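Local coordinates for lipid II:glycine glycyltransferase (Staphylococcus aureus, PDB 6SNR), which probably adds the first glycine of the pentaglycine interpeptide bridge to the lysine side chain of membrane-bound lipid II, using glycyl-tRNA as donor, at residues 53-58 and 71-77; 42-46 and 88-93; 303-307 and 332-336; 337-341 and 351-355. All blocks are in the same frame, centred on the assembly; numbering follows the deposited sequence.

In the fold
From the N terminus, strand 39-47 starts contact 2, which closes only when helix 83-99 returns to it. Contact 1 lies within that span: it pairs strands 50-61 and 68-78 as a hairpin, and backbone bonds such as Ile-43 N to Ala-55 O join it to contact 2 in one sheet. The chain then lays down the first strands of a second mixed sheet and runs through the two long helices 235-262 and 267-297; contact 3 then sets strand 302-312 of that sheet against the start of helix 332-347. Contact 4 follows in series, from that helix to strand 351-356. Contacts 3 and 4 touch through Ala-307 and Met-340; the centres of contacts 2 and 3 are about 43 Å apart.

Contact 1 (53-58 and 71-77); sequences GVAQLL and YISRGFV
With CG1 of Ile-72 placed beside its backbone N (chi1 -51°) and CG of Leu-57 turned the same way (chi1 -71°), the two side chains lie side by side, Leu-57 CD1 resting 3.8 Å from Ile-72 CD1. They belong to an antiparallel beta hairpin of strands 50-61 and 68-78. Each end of the contact is a hydrogen-bonded pair: Val-54 with Val-77, where Val-77 N reaches Val-54 O at 2.9 Å, and Leu-58 with Tyr-71, where Tyr-71 N meets Leu-58 O at 2.7 Å in an almost straight bond. Between these pairs segment 71-77 carries two extra residues, taken up by a type II turn from Ile-72 to Gly-75 and a cis peptide before Phe-76. Ala-55 CB fills the inside of this detour, 3.7 Å from Phe-76 CD1 at the edge of the ring and 3.9 Å from Ile-72 CG2. Helix 83-99 packs on Leu-57 and Phe-76, while helix 8-17 meets Val-54 and Val-77. Where direct strand pairing lapses, a water accepts from Ser-73 N at 2.8 Å and lies 2.6 Å from Tyr-71 O, close also to Gln-56 O.

Contact 2 (42-46 and 88-93); sequences RIAVG and ALLDSA
Strand 42-46 and helix 88-93 run in broadly opposed directions, 147° apart, the axes of these short segments approaching to 8.4 Å, and the CA atoms come nearest at Ile-43 with Ser-92 and Val-45 with Leu-89. Ile-43 and Val-45, both on the strand face turned to the helix, do the touching. The CG1 branch of Ile-43, held between its backbone N and carbonyl carbon (chi1 55°), carries CD1 into the helix, 3.7 Å from Leu-89 CD2 and close against the Leu-89 carbonyl oxygen, while CG2 rests 3.8 Å from Ser-92 CB. Val-45 divides its methyls: CG1 meets Ala-88 CB at 3.8 Å, and CG2 lies 3.8 Å from Leu-89 CG. Here helix 83-99 lies across one face of the mixed sheet, with Leu-89 reaching on to Phe-76 and Val-78 of strand 68-78; Ala-44, pointing to the other face, touches Val-54. One water spans the edge of this apolar patch, donating to Ala-44 O at 2.9 Å and lying 2.6 Å from Ser-92 OG. With no direct hydrogen bond between the segments, the fit depends on methyl packing, and the polar link found here runs through that water.

Contact 3 (303-307 and 332-336); sequences YLSGA and PNHHM
Met-336 runs from the first turn of helix 332-347 toward strand 303-307. Its CB stands 4.2 Å from Ser-305 OG. CG, anti to the backbone N (chi1 -156°), sends the chain on to the strand, and SD arrives between two neighbours, 3.4 Å from Ser-305 OG and 3.4 Å from Gly-306 C. A bend at the last torsion (chi3 60°) then turns the methyl toward Ala-307, bringing CE to 3.6 Å from Ala-307 CB, beside the carbonyl oxygen of Gly-306. The strand belongs to the second mixed sheet, in an acetyltransferase-like fold of the FemABX family; the axes of segments 303-307 and 332-336 approach to 8.1 Å, with 40° between their directions. One turn back from Met-336, Pro-332 CB touches Leu-304 CB at 3.8 Å, the two side chains meeting at about a right angle; Val-231 of the adjacent strand 226-233 also touches Pro-332. Asn-333 reaches in from the side, ND2 3.3 Å from Ser-305 CB, while its OD1 has a weak hydrogen bond with Ser-323 OG. Ser-305 OG, walled in by Pro-332 and Met-336, is buried without a hydrogen-bonding partner in the model.

Contact 4 (337-341 and 351-355); sequences QYTMM and TYDFG
Helix 337-341 and strand 351-355 run in roughly opposed directions, 138° between them, with axes 10.5 Å apart at their closest, so long side chains bridge the gap. Tyr-352 is the main one: its CG is anti to the backbone N (chi1 -178°), which extends the ring toward the helix. There its OH donates to Gln-337 OE1 at 2.6 Å, tilted out of the plane of the amide carbonyl, and the amide stands nearly perpendicular to the ring. Met-340 CE adds a methyl 3.3 Å from the same hydroxyl. Met-341 meets the ring over a face: CG is 3.6 Å from the centroid and only 4° off the normal, a CH-pi contact, and SD, 4.8 Å from the same centroid, lies above that face as a longer Met-aromatic contact. The helix is the connection of a beta-alpha-beta unit, linking strand 315-323 to its parallel neighbour 351-356, and Tyr-352 also touches Ser-316 and Tyr-318 of the former strand. An extended chain beyond CG carries CE of Met-341 on to the edge of the Phe-354 ring, 3.7 Å from CZ. Tyr-352 CE1 lies 3.6 Å above the plane of that ring, near its rim, while Trp-377 and Phe-373 also meet Phe-354. At the end of the segment Asp-353 OD1 accepts from Gly-355 N at 2.8 Å, an Asx turn.

Contact 1 (53-58 and 71-77)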
loop_
_atom_site.group_PDB
_atom_site.type_symbol
_atom_site.label_atom_id
_atom_site.label_comp_id
_atom_site.label_asym_id
_atom_site.label_seq_id
_atom_site.Cartn_x
_atom_site.Cartn_y
_atom_site.Cartn_z
ATOM N N GLY A 53 -17.288 19.495 6.239
ATOM C CA GLY A 53 -16.856 18.745 5.019
ATOM C C GLY A 53 -15.867 19.545 4.206
ATOM O O GLY A 53 -15.883 20.781 4.242
ATOM N N VAL A 54 -15.013 18.854 3.439
ATOM C CA VAL A 54 -14.072 19.480 2.546
ATOM C C VAL A 54 -13.987 18.715 1.261
ATOM O O VAL A 54 -14.508 17.578 1.166
ATOM C CB VAL A 54 -12.652 19.544 3.156
ATOM C CG1 VAL A 54 -12.701 20.247 4.499
ATOM C CG2 VAL A 54 -12.076 18.131 3.323
ATOM N N ALA A 55 -13.367 19.326 0.285
ATOM C CA ALA A 55 -13.071 18.641 -0.965
ATOM C C ALA A 55 -11.947 19.346 -1.689
ATOM O O ALA A 55 -11.822 20.575 -1.661
ATOM C CB ALA A 55 -14.333 18.525 -1.823
ATOM N N GLN A 56 -11.085 18.560 -2.302
ATOM C CA GLN A 56 -10.062 19.005 -3.169
ATOM C C GLN A 56 -10.437 18.630 -4.612
ATOM O O GLN A 56 -10.666 17.471 -4.937
ATOM C CB GLN A 56 -8.749 18.319 -2.806
ATOM C CG GLN A 56 -7.628 18.736 -3.651
ATOM C CD GLN A 56 -6.327 18.294 -3.067
ATOM O OE1 GLN A 56 -5.955 17.109 -3.149
ATOM N NE2 GLN A 56 -5.652 19.217 -2.447
ATOM N N LEU A 57 -10.570 19.637 -5.441
ATOM C CA LEU A 57 -10.983 19.518 -6.852
ATOM C C LEU A 57 -9.787 19.579 -7.724
ATOM O O LEU A 57 -8.952 20.511 -7.609
ATOM C CB LEU A 57 -11.940 20.706 -7.212
ATOM C CG LEU A 57 -13.355 20.747 -6.653
ATOM C CD1 LEU A 57 -13.522 20.582 -5.172
ATOM C CD2 LEU A 57 -13.999 22.070 -7.119
ATOM N N LEU A 58 -9.625 18.622 -8.636
ATOM C CA LEU A 58 -8.568 18.650 -9.590
ATOM C C LEU A 58 -9.188 18.926 -10.943
ATOM O O LEU A 58 -10.133 18.263 -11.362
ATOM C CB LEU A 58 -7.805 17.315 -9.660
ATOM C CG LEU A 58 -7.032 17.013 -8.368
ATOM C CD1 LEU A 58 -6.415 15.602 -8.401
ATOM C CD2 LEU A 58 -5.945 18.038 -8.172
ATOM N N TYR A 71 -12.416 16.770 -11.303
ATOM C CA TYR A 71 -12.382 15.456 -10.688
ATOM C C TYR A 71 -12.025 15.586 -9.207
ATOM O O TYR A 71 -10.921 16.073 -8.876
ATOM C CB TYR A 71 -11.388 14.573 -11.429
ATOM C CG TYR A 71 -11.212 13.160 -10.888
ATOM C CD1 TYR A 71 -12.258 12.459 -10.289
ATOM C CD2 TYR A 71 -9.940 12.579 -10.904
ATOM C CE1 TYR A 71 -12.069 11.183 -9.744
ATOM C CE2 TYR A 71 -9.740 11.298 -10.370
ATOM C CZ TYR A 71 -10.812 10.611 -9.822
ATOM O OH TYR A 71 -10.572 9.352 -9.257
ATOM N N ILE A 72 -12.950 15.186 -8.371
ATOM C CA ILE A 72 -12.818 15.216 -6.897
ATOM C C ILE A 72 -12.435 13.806 -6.484
ATOM O O ILE A 72 -13.283 13.009 -6.078
ATOM C CB ILE A 72 -14.081 15.707 -6.170
ATOM C CG1 ILE A 72 -14.563 17.050 -6.771
ATOM C CG2 ILE A 72 -13.838 15.832 -4.656
ATOM C CD1 ILE A 72 -15.740 17.701 -6.094
ATOM N N SER A 73 -11.143 13.511 -6.603
ATOM C CA SER A 73 -10.655 12.084 -6.512
ATOM C C SER A 73 -10.710 11.597 -5.065
ATOM O O SER A 73 -10.012 12.118 -4.157
ATOM C CB SER A 73 -9.216 11.961 -7.066
ATOM O OG SER A 73 -8.283 12.883 -6.453
ATOM N N ARG A 74 -11.571 10.597 -4.813
ATOM C CA ARG A 74 -11.886 10.098 -3.473
ATOM C C ARG A 74 -12.476 11.153 -2.502
ATOM O O ARG A 74 -12.436 11.002 -1.300
ATOM C CB ARG A 74 -10.674 9.376 -2.859
ATOM C CG ARG A 74 -10.304 8.086 -3.609
ATOM C CD ARG A 74 -11.212 6.996 -3.182
ATOM N NE ARG A 74 -10.841 5.680 -3.738
ATOM C CZ ARG A 74 -11.629 4.902 -4.480
ATOM N NH1 ARG A 74 -12.844 5.296 -4.845
ATOM N NH2 ARG A 74 -11.148 3.678 -4.816
ATOM N N GLY A 75 -13.103 12.183 -3.070
ATOM C CA GLY A 75 -13.990 13.089 -2.328
ATOM C C GLY A 75 -15.410 12.959 -2.821
ATOM O O GLY A 75 -15.693 12.050 -3.625
ATOM N N PHE A 76 -16.329 13.830 -2.366
ATOM C CA PHE A 76 -16.126 14.744 -1.241
ATOM C C PHE A 76 -15.810 14.032 0.082
ATOM O O PHE A 76 -16.228 12.887 0.324
ATOM C CB PHE A 76 -17.411 15.533 -0.943
ATOM C CG PHE A 76 -18.137 16.113 -2.141
ATOM C CD1 PHE A 76 -17.687 17.266 -2.780
ATOM C CD2 PHE A 76 -19.297 15.516 -2.606
ATOM C CE1 PHE A 76 -18.390 17.837 -3.807
ATOM C CE2 PHE A 76 -20.013 16.076 -3.647
ATOM C CZ PHE A 76 -19.570 17.243 -4.241
ATOM N N VAL A 77 -15.108 14.720 0.966
ATOM C CA VAL A 77 -14.784 14.225 2.312
ATOM C C VAL A 77 -15.811 14.794 3.285
ATOM O O VAL A 77 -15.687 15.922 3.805
ATOM C CB VAL A 77 -13.351 14.528 2.717
ATOM C CG1 VAL A 77 -13.066 13.934 4.090
ATOM C CG2 VAL A 77 -12.369 13.989 1.688
HETATM O O HOH W 1 -9.483 15.815 -6.698
#

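Contact 2 (42-46 and 88-93)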
loop_
_atom_site.group_PDB
_atom_site.type_symbol
_atom_site.label_atom_id
_atom_site.label_comp_id
_atom_site.label_asym_id
_atom_site.label_seq_id
_atom_site.Cartn_x
_atom_site.Cartn_y
_atom_site.Cartn_z
ATOM N N ARG A 42 -9.621 24.049 -3.595
ATOM C CA ARG A 42 -10.262 23.485 -2.421
ATOM C C ARG A 42 -11.541 24.219 -2.060
ATOM O O ARG A 42 -11.691 25.429 -2.334
ATOM C CB ARG A 42 -9.295 23.457 -1.191
ATOM C CG ARG A 42 -8.135 22.471 -1.326
ATOM C CD ARG A 42 -7.522 22.218 0.040
ATOM N NE ARG A 42 -6.679 23.381 0.462
ATOM C CZ ARG A 42 -7.024 24.262 1.406
ATOM N NH1 ARG A 42 -8.208 24.235 1.995
ATOM N NH2 ARG A 42 -6.173 25.254 1.720
ATOM N N ILE A 43 -12.424 23.499 -1.392
ATOM C CA ILE A 43 -13.666 24.005 -0.770
ATOM C C ILE A 43 -13.760 23.427 0.636
ATOM O O ILE A 43 -13.252 22.344 0.933
ATOM C CB ILE A 43 -14.952 23.682 -1.554
ATOM C CG1 ILE A 43 -15.127 22.161 -1.830
ATOM C CG2 ILE A 43 -14.911 24.392 -2.900
ATOM C CD1 ILE A 43 -16.412 21.743 -2.568
ATOM N N ALA A 44 -14.429 24.158 1.524
ATOM C CA ALA A 44 -14.724 23.717 2.883
ATOM C C ALA A 44 -16.015 24.358 3.291
ATOM O O ALA A 44 -16.285 25.488 2.909
ATOM C CB ALA A 44 -13.597 24.033 3.855
ATOM N N VAL A 45 -16.831 23.617 4.016
ATOM C CA VAL A 45 -18.104 24.107 4.572
ATOM C C VAL A 45 -18.241 23.686 6.052
ATOM O O VAL A 45 -17.649 22.699 6.518
ATOM C CB VAL A 45 -19.296 23.564 3.761
ATOM C CG1 VAL A 45 -19.227 23.941 2.289
ATOM C CG2 VAL A 45 -19.423 22.061 3.946
ATOM N N GLY A 46 -18.953 24.500 6.831
ATOM C CA GLY A 46 -19.187 24.195 8.230
ATOM C C GLY A 46 -20.115 25.198 8.910
ATOM O O GLY A 46 -20.769 25.990 8.244
ATOM N N ALA A 88 -24.095 21.825 0.402
ATOM C CA ALA A 88 -23.225 22.991 0.406
ATOM C C ALA A 88 -21.925 22.761 -0.342
ATOM O O ALA A 88 -21.452 23.619 -1.092
ATOM C CB ALA A 88 -22.956 23.432 1.799
ATOM N N LEU A 89 -21.338 21.572 -0.151
ATOM C CA LEU A 89 -20.198 21.204 -0.962
ATOM C C LEU A 89 -20.486 21.194 -2.453
ATOM O O LEU A 89 -19.661 21.703 -3.260
ATOM C CB LEU A 89 -19.620 19.833 -0.501
ATOM C CG LEU A 89 -18.909 19.862 0.832
ATOM C CD1 LEU A 89 -18.725 18.466 1.383
ATOM C CD2 LEU A 89 -17.573 20.575 0.749
ATOM N N LEU A 90 -21.626 20.610 -2.862
ATOM C CA LEU A 90 -21.989 20.660 -4.304
ATOM C C LEU A 90 -22.165 22.114 -4.812
ATOM O O LEU A 90 -21.672 22.458 -5.870
ATOM C CB LEU A 90 -23.226 19.796 -4.597
ATOM C CG LEU A 90 -23.677 19.748 -6.058
ATOM C CD1 LEU A 90 -22.608 19.288 -7.033
ATOM C CD2 LEU A 90 -24.944 18.862 -6.179
ATOM N N ASP A 91 -22.848 22.946 -4.030
ATOM C CA ASP A 91 -23.026 24.351 -4.381
ATOM C C ASP A 91 -21.669 25.021 -4.655
ATOM O O ASP A 91 -21.463 25.652 -5.711
ATOM C CB ASP A 91 -23.769 25.104 -3.277
ATOM C CG ASP A 91 -25.304 24.849 -3.245
ATOM O OD1 ASP A 91 -25.911 24.236 -4.169
ATOM O OD2 ASP A 91 -25.912 25.310 -2.252
ATOM N N SER A 92 -20.726 24.840 -3.723
ATOM C CA SER A 92 -19.390 25.409 -3.898
ATOM C C SER A 92 -18.634 24.841 -5.080
ATOM O O SER A 92 -17.946 25.570 -5.799
ATOM C CB SER A 92 -18.552 25.286 -2.615
ATOM O OG SER A 92 -19.151 26.025 -1.545
ATOM N N ALA A 93 -18.700 23.515 -5.276
ATOM C CA ALA A 93 -18.020 22.918 -6.410
ATOM C C ALA A 93 -18.570 23.378 -7.742
ATOM O O ALA A 93 -17.821 23.613 -8.640
ATOM C CB ALA A 93 -18.001 21.366 -6.379
HETATM O O HOH W 2 -17.190 26.194 0.215
#

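Contact 3 (303-307 and 332-336)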
loop_
_atom_site.group_PDB
_atom_site.type_symbol
_atom_site.label_atom_id
_atom_site.label_comp_id
_atom_site.label_asym_id
_atom_site.label_seq_id
_atom_site.Cartn_x
_atom_site.Cartn_y
_atom_site.Cartn_z
ATOM N N TYR A 303 20.129 -5.936 -2.746
ATOM C CA TYR A 303 18.709 -5.679 -2.502
ATOM C C TYR A 303 17.859 -6.579 -3.387
ATOM O O TYR A 303 18.091 -6.683 -4.583
ATOM C CB TYR A 303 18.397 -4.209 -2.774
ATOM C CG TYR A 303 18.933 -3.300 -1.706
ATOM C CD1 TYR A 303 18.356 -3.247 -0.445
ATOM C CD2 TYR A 303 20.010 -2.467 -1.956
ATOM C CE1 TYR A 303 18.830 -2.417 0.561
ATOM C CE2 TYR A 303 20.492 -1.624 -0.966
ATOM C CZ TYR A 303 19.919 -1.593 0.288
ATOM O OH TYR A 303 20.421 -0.749 1.275
ATOM N N LEU A 304 16.847 -7.191 -2.764
ATOM C CA LEU A 304 15.976 -8.160 -3.377
ATOM C C LEU A 304 14.570 -7.685 -3.692
ATOM O O LEU A 304 13.939 -8.166 -4.632
ATOM C CB LEU A 304 15.828 -9.346 -2.407
ATOM C CG LEU A 304 17.122 -10.101 -2.061
ATOM C CD1 LEU A 304 16.785 -11.330 -1.243
ATOM C CD2 LEU A 304 17.899 -10.440 -3.311
ATOM N N SER A 305 14.038 -6.802 -2.850
ATOM C CA SER A 305 12.690 -6.303 -3.085
ATOM C C SER A 305 12.565 -4.899 -2.525
ATOM O O SER A 305 13.409 -4.445 -1.777
ATOM C CB SER A 305 11.634 -7.218 -2.488
ATOM O OG SER A 305 11.665 -7.266 -1.083
ATOM N N GLY A 306 11.473 -4.231 -2.860
ATOM C CA GLY A 306 11.223 -2.881 -2.355
ATOM C C GLY A 306 9.765 -2.512 -2.565
ATOM O O GLY A 306 9.039 -3.161 -3.360
ATOM N N ALA A 307 9.318 -1.518 -1.787
ATOM C CA ALA A 307 7.953 -1.058 -1.901
ATOM C C ALA A 307 7.770 0.349 -1.370
ATOM O O ALA A 307 8.512 0.814 -0.511
ATOM C CB ALA A 307 7.062 -1.996 -1.139
ATOM N N PRO A 332 11.818 -12.628 0.246
ATOM C CA PRO A 332 11.919 -11.211 0.628
ATOM C C PRO A 332 10.600 -10.435 0.616
ATOM O O PRO A 332 10.417 -9.625 1.521
ATOM C CB PRO A 332 12.916 -10.650 -0.370
ATOM C CG PRO A 332 12.677 -11.463 -1.583
ATOM C CD PRO A 332 12.466 -12.875 -1.054
ATOM N N ASN A 333 9.720 -10.687 -0.349
ATOM C CA ASN A 333 8.410 -9.981 -0.408
ATOM C C ASN A 333 7.549 -10.287 0.808
ATOM O O ASN A 333 6.850 -9.423 1.319
ATOM C CB ASN A 333 7.654 -10.345 -1.687
ATOM C CG ASN A 333 8.385 -9.881 -2.950
ATOM O OD1 ASN A 333 8.636 -10.651 -3.872
ATOM N ND2 ASN A 333 8.717 -8.619 -2.989
ATOM N N HIS A 334 7.615 -11.517 1.321
ATOM C CA HIS A 334 6.826 -11.881 2.503
ATOM C C HIS A 334 7.341 -11.212 3.758
ATOM O O HIS A 334 6.549 -10.744 4.599
ATOM C CB HIS A 334 6.856 -13.421 2.702
ATOM C CG HIS A 334 6.236 -14.174 1.578
ATOM N ND1 HIS A 334 6.869 -14.363 0.370
ATOM C CD2 HIS A 334 5.030 -14.769 1.461
ATOM C CE1 HIS A 334 6.082 -15.051 -0.430
ATOM N NE2 HIS A 334 4.962 -15.312 0.215
ATOM N N HIS A 335 8.670 -11.108 3.870
ATOM C CA HIS A 335 9.290 -10.380 4.956
ATOM C C HIS A 335 8.896 -8.895 4.908
ATOM O O HIS A 335 8.438 -8.320 5.909
ATOM C CB HIS A 335 10.821 -10.535 4.883
ATOM C CG HIS A 335 11.506 -10.208 6.157
ATOM N ND1 HIS A 335 12.886 -10.185 6.288
ATOM C CD2 HIS A 335 11.013 -9.839 7.352
ATOM C CE1 HIS A 335 13.201 -9.811 7.507
ATOM N NE2 HIS A 335 12.084 -9.609 8.179
ATOM N N MET A 336 9.023 -8.350 3.693
ATOM C CA MET A 336 8.646 -6.947 3.402
ATOM C C MET A 336 7.205 -6.600 3.790
ATOM O O MET A 336 6.982 -5.625 4.565
ATOM C CB MET A 336 8.848 -6.621 1.917
ATOM C CG MET A 336 9.041 -5.129 1.667
ATOM S SD MET A 336 9.452 -4.863 -0.069
ATOM C CE MET A 336 8.092 -5.487 -0.987
#

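Contact 4 (337-341 and 351-355)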
loop_
_atom_site.group_PDB
_atom_site.type_symbol
_atom_site.label_atom_id
_atom_site.label_comp_id
_atom_site.label_asym_id
_atom_site.label_seq_id
_atom_site.Cartn_x
_atom_site.Cartn_y
_atom_site.Cartn_z
ATOM N N GLN A 337 6.269 -7.423 3.350
ATOM C CA GLN A 337 4.822 -7.164 3.639
ATOM C C GLN A 337 4.536 -7.123 5.126
ATOM O O GLN A 337 3.909 -6.187 5.632
ATOM C CB GLN A 337 3.894 -8.165 2.989
ATOM C CG GLN A 337 3.781 -8.019 1.487
ATOM C CD GLN A 337 3.139 -6.697 1.062
ATOM O OE1 GLN A 337 2.447 -6.039 1.857
ATOM N NE2 GLN A 337 3.332 -6.337 -0.211
ATOM N N TYR A 338 4.969 -8.145 5.859
ATOM C CA TYR A 338 4.660 -8.206 7.271
ATOM C C TYR A 338 5.313 -7.048 8.039
ATOM O O TYR A 338 4.710 -6.469 8.933
ATOM C CB TYR A 338 5.120 -9.595 7.804
ATOM C CG TYR A 338 4.822 -9.867 9.271
ATOM C CD1 TYR A 338 3.524 -9.840 9.756
ATOM C CD2 TYR A 338 5.833 -10.250 10.156
ATOM C CE1 TYR A 338 3.216 -10.143 11.083
ATOM C CE2 TYR A 338 5.533 -10.563 11.491
ATOM C CZ TYR A 338 4.225 -10.499 11.938
ATOM O OH TYR A 338 3.890 -10.804 13.249
ATOM N N THR A 339 6.574 -6.731 7.702
ATOM C CA THR A 339 7.299 -5.601 8.302
ATOM C C THR A 339 6.538 -4.269 8.070
ATOM O O THR A 339 6.408 -3.466 9.003
ATOM C CB THR A 339 8.737 -5.511 7.785
ATOM O OG1 THR A 339 9.419 -6.746 8.100
ATOM C CG2 THR A 339 9.436 -4.409 8.467
ATOM N N MET A 340 6.029 -4.098 6.852
ATOM C CA MET A 340 5.358 -2.838 6.478
ATOM C C MET A 340 4.034 -2.708 7.203
ATOM O O MET A 340 3.666 -1.602 7.642
ATOM C CB MET A 340 5.175 -2.695 4.949
ATOM C CG MET A 340 6.492 -2.408 4.234
ATOM S SD MET A 340 6.308 -2.033 2.491
ATOM C CE MET A 340 5.526 -3.500 1.909
ATOM N N MET A 341 3.338 -3.818 7.393
ATOM C CA MET A 341 2.092 -3.792 8.142
ATOM C C MET A 341 2.363 -3.386 9.566
ATOM O O MET A 341 1.647 -2.565 10.135
ATOM C CB MET A 341 1.390 -5.119 8.093
ATOM C CG MET A 341 0.784 -5.471 6.748
ATOM S SD MET A 341 0.124 -7.164 6.839
ATOM C CE MET A 341 -0.466 -7.404 5.164
ATOM N N THR A 351 -5.847 0.195 8.973
ATOM C CA THR A 351 -6.046 -0.600 7.772
ATOM C C THR A 351 -4.846 -0.476 6.840
ATOM O O THR A 351 -4.192 0.544 6.807
ATOM C CB THR A 351 -7.340 -0.249 6.994
ATOM O OG1 THR A 351 -7.384 1.156 6.750
ATOM C CG2 THR A 351 -8.563 -0.647 7.790
ATOM N N TYR A 352 -4.598 -1.529 6.089
ATOM C CA TYR A 352 -3.481 -1.654 5.149
ATOM C C TYR A 352 -4.083 -2.118 3.823
ATOM O O TYR A 352 -4.608 -3.230 3.680
ATOM C CB TYR A 352 -2.467 -2.645 5.699
ATOM C CG TYR A 352 -1.219 -2.872 4.905
ATOM C CD1 TYR A 352 -1.154 -3.837 3.884
ATOM C CD2 TYR A 352 -0.058 -2.191 5.212
ATOM C CE1 TYR A 352 0.011 -4.063 3.179
ATOM C CE2 TYR A 352 1.108 -2.409 4.520
ATOM C CZ TYR A 352 1.151 -3.355 3.516
ATOM O OH TYR A 352 2.307 -3.579 2.827
ATOM N N ASP A 353 -4.129 -1.201 2.850
ATOM C CA ASP A 353 -4.870 -1.364 1.616
ATOM C C ASP A 353 -3.932 -1.793 0.488
ATOM O O ASP A 353 -3.022 -1.056 0.062
ATOM C CB ASP A 353 -5.562 -0.005 1.324
ATOM C CG ASP A 353 -6.527 -0.049 0.187
ATOM O OD1 ASP A 353 -6.501 -0.972 -0.641
ATOM O OD2 ASP A 353 -7.300 0.929 0.102
ATOM N N PHE A 354 -4.156 -3.003 -0.043
ATOM C CA PHE A 354 -3.386 -3.511 -1.168
ATOM C C PHE A 354 -3.827 -3.005 -2.535
ATOM O O PHE A 354 -3.261 -3.403 -3.552
ATOM C CB PHE A 354 -3.476 -5.038 -1.204
ATOM C CG PHE A 354 -2.577 -5.733 -0.225
ATOM C CD1 PHE A 354 -3.013 -6.003 1.053
ATOM C CD2 PHE A 354 -1.358 -6.255 -0.636
ATOM C CE1 PHE A 354 -2.205 -6.683 1.950
ATOM C CE2 PHE A 354 -0.541 -6.966 0.270
ATOM C CZ PHE A 354 -0.972 -7.171 1.542
ATOM N N GLY A 355 -4.879 -2.183 -2.567
ATOM C CA GLY A 355 -5.404 -1.620 -3.790
ATOM C C GLY A 355 -6.341 -2.554 -4.549
ATOM O O GLY A 355 -6.873 -3.502 -3.985
#